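SPBc2 prophage-derived uncharacterized protein yorR (Bacillus subtilis, PDB 3KB2) probably acts as a P-loop nucleoside monophosphate kinase of the dTMP kinase type, and binds a guanosine diphosphate derivative together with magnesium. Local coordinates at residues S15-K20 with D154-D159. Sequence-based numbering, arbitrary orientation.
Sequences STVAAK and DEIAKD. With MG (magnesium ion), chain D; G3D (guanosine-3'-monophosphate-5'-diphosphate), chain C.
V17 meets I156 where helix 14-25, which begins in the P-loop-like phosphate-binding loop, packs against helix 153-166. The two CG2 methyls touch at 3.9 Å, and the side chains cross at about a right angle. The CG2 of V17 lies beside its own backbone N because CG1 takes the place anti to that nitrogen (chi1 168°). Both residues also rest on L101 of strand 96-102, so branched aliphatic side chains suit this buried corner between sheet and helices. One turn on, the CB of K20 packs on the CB of A157 at 4.0 Å; the small alanine leaves room for this methylene. The segment axes approach to 9.1 Å and cross at -51°. The rest of the K20 chain reaches toward D154, giving at most a long salt bridge, and the carboxylate position is doubtful.

The N-terminal end of helix 14-25 serves the nucleotide. S15 OG binds magnesium at 2.3 Å, and the O3B oxygen of the beta phosphate is a second ligand at 2.2 Å; four waters complete six-fold coordination. A small hydroxyl residue suits this place, and D61 holds the same OG by a hydrogen bond. S15 N also donates to O3B. At T16, backbone N and OG1 both donate to O1A of the alpha phosphate, OG1 at 2.7 Å, while its CG2 lies 3.6 Å from C8 of the guanine.

S153, just ahead of 154-159, hydrogen-bonds the nucleotide and touches T16, V17 and K20, linking the apolar interface to the pocket. The chemistry is thus divided: aliphatic packing sets the helix against its neighbour, while at its N-terminal end backbone amides and the T16 hydroxyl stabilise the diphosphate by hydrogen bonds, and S15 holds the magnesium ion that counters its charge, probably aided by the helix dipole.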
# COMPACT_ATOMS: atom_id res chain seq x y z
N SER A 15 -4.50 -11.00 -13.08
CA SER A 15 -5.93 -11.30 -12.98
C SER A 15 -6.64 -11.45 -14.31
O SER A 15 -7.60 -12.21 -14.44
CB SER A 15 -6.59 -10.22 -12.13
OG SER A 15 -6.13 -10.35 -10.80
N THR A 16 -6.17 -10.70 -15.30
CA THR A 16 -6.72 -10.74 -16.65
C THR A 16 -6.36 -12.11 -17.22
O THR A 16 -7.22 -12.84 -17.72
CB THR A 16 -6.09 -9.63 -17.53
OG1 THR A 16 -6.34 -8.37 -16.92
CG2 THR A 16 -6.70 -9.63 -18.93
N VAL A 17 -5.08 -12.47 -17.15
CA VAL A 17 -4.64 -13.76 -17.66
C VAL A 17 -5.46 -14.86 -17.00
O VAL A 17 -5.97 -15.75 -17.67
CB VAL A 17 -3.14 -14.01 -17.41
CG1 VAL A 17 -2.80 -15.47 -17.68
CG2 VAL A 17 -2.33 -13.12 -18.31
N ALA A 18 -5.59 -14.77 -15.68
CA ALA A 18 -6.34 -15.74 -14.91
C ALA A 18 -7.76 -15.92 -15.44
O ALA A 18 -8.26 -17.04 -15.58
CB ALA A 18 -6.38 -15.31 -13.45
N ALA A 19 -8.41 -14.80 -15.75
CA ALA A 19 -9.78 -14.82 -16.26
C ALA A 19 -9.85 -15.47 -17.64
O ALA A 19 -10.80 -16.19 -17.95
CB ALA A 19 -10.33 -13.39 -16.33
N LYS A 20 -8.85 -15.19 -18.48
CA LYS A 20 -8.80 -15.74 -19.83
C LYS A 20 -8.49 -17.24 -19.80
O LYS A 20 -9.04 -18.02 -20.59
CB LYS A 20 -7.75 -14.98 -20.66
CG LYS A 20 -8.08 -13.49 -20.92
CD LYS A 20 -6.92 -12.78 -21.62
CE LYS A 20 -7.36 -11.53 -22.39
NZ LYS A 20 -8.14 -10.58 -21.57
N ASP A 154 -3.63 -11.88 -23.95
CA ASP A 154 -4.13 -12.89 -24.87
C ASP A 154 -2.99 -13.82 -25.25
O ASP A 154 -3.10 -15.04 -25.15
CB ASP A 154 -4.68 -12.25 -26.14
CG ASP A 154 -6.16 -11.96 -26.06
OD1 ASP A 154 -6.75 -11.56 -27.09
OD2 ASP A 154 -6.73 -12.13 -24.96
N GLU A 155 -1.89 -13.23 -25.71
CA GLU A 155 -0.72 -13.99 -26.12
C GLU A 155 -0.17 -14.85 -24.98
O GLU A 155 0.27 -15.98 -25.21
CB GLU A 155 0.36 -13.04 -26.65
CG GLU A 155 0.07 -12.49 -28.05
CD GLU A 155 0.95 -11.30 -28.44
OE1 GLU A 155 0.92 -10.91 -29.63
OE2 GLU A 155 1.66 -10.76 -27.56
N ILE A 156 -0.21 -14.32 -23.77
CA ILE A 156 0.28 -15.06 -22.62
C ILE A 156 -0.64 -16.25 -22.33
O ILE A 156 -0.17 -17.40 -22.25
CB ILE A 156 0.43 -14.11 -21.40
CG1 ILE A 156 1.65 -13.20 -21.64
CG2 ILE A 156 0.61 -14.89 -20.09
CD1 ILE A 156 1.90 -12.16 -20.58
N ALA A 157 -1.94 -16.01 -22.22
CA ALA A 157 -2.89 -17.09 -21.97
C ALA A 157 -2.75 -18.18 -23.03
O ALA A 157 -2.77 -19.37 -22.72
CB ALA A 157 -4.30 -16.55 -21.93
N LYS A 158 -2.61 -17.78 -24.29
CA LYS A 158 -2.44 -18.75 -25.37
C LYS A 158 -1.19 -19.59 -25.13
O LYS A 158 -1.22 -20.81 -25.28
CB LYS A 158 -2.36 -18.02 -26.71
CG LYS A 158 -1.88 -18.86 -27.89
CD LYS A 158 -1.90 -18.03 -29.18
CE LYS A 158 -1.48 -18.87 -30.38
NZ LYS A 158 -2.34 -20.10 -30.50
N ASP A 159 -0.08 -18.96 -24.73
CA ASP A 159 1.15 -19.70 -24.46
C ASP A 159 0.96 -20.70 -23.33
O ASP A 159 1.41 -21.83 -23.41
CB ASP A 159 2.30 -18.77 -24.08
CG ASP A 159 3.13 -18.34 -25.28
OD1 ASP A 159 2.79 -18.73 -26.42
OD2 ASP A 159 4.12 -17.61 -25.08
MG MG D . -4.98 -8.77 -9.56
PB G3D C . -2.87 -7.38 -12.04
O1B G3D C . -2.54 -6.39 -10.92
O2B G3D C . -1.80 -8.28 -12.48
O3B G3D C . -4.19 -8.27 -11.58
PA G3D C . -4.74 -6.94 -14.18
O3A G3D C . -3.45 -6.61 -13.27
O1A G3D C . -4.66 -8.25 -14.79
O2A G3D C . -5.96 -6.59 -13.32
O5' G3D C . -4.53 -5.86 -15.42
C5' G3D C . -4.13 -4.53 -14.89
C4' G3D C . -4.65 -3.67 -16.15
O4' G3D C . -3.95 -3.90 -17.38
C3' G3D C . -6.05 -3.73 -16.50
O3' G3D C . -6.59 -2.46 -16.76
C2' G3D C . -6.26 -4.77 -17.64
O2' G3D C . -7.28 -4.48 -18.41
C1' G3D C . -4.86 -4.20 -18.45
N9 G3D C . -4.49 -5.25 -19.48
C8 G3D C . -4.82 -6.59 -19.36
N7 G3D C . -4.25 -7.02 -20.51
C5 G3D C . -3.75 -6.03 -21.35
C6 G3D C . -3.21 -6.17 -22.47
O6 G3D C . -2.86 -7.09 -23.28
N1 G3D C . -2.70 -4.85 -22.97
C2 G3D C . -2.94 -3.85 -22.20
N2 G3D C . -2.36 -2.55 -22.68
N3 G3D C . -3.43 -3.72 -20.98
C4 G3D C . -3.89 -4.93 -20.65
P1 G3D C . -7.68 -1.90 -16.18
O4P G3D C . -8.86 -2.15 -16.95
O5P G3D C . -7.32 -0.34 -16.30
O6P G3D C . -7.84 -1.98 -14.66
O HOH W 1 -6.35 -7.40 -10.92
O HOH W 2 -3.42 -10.30 -8.99
O HOH W 3 -6.53 -8.54 -7.88
O HOH W 4 -3.62 -7.24 -8.62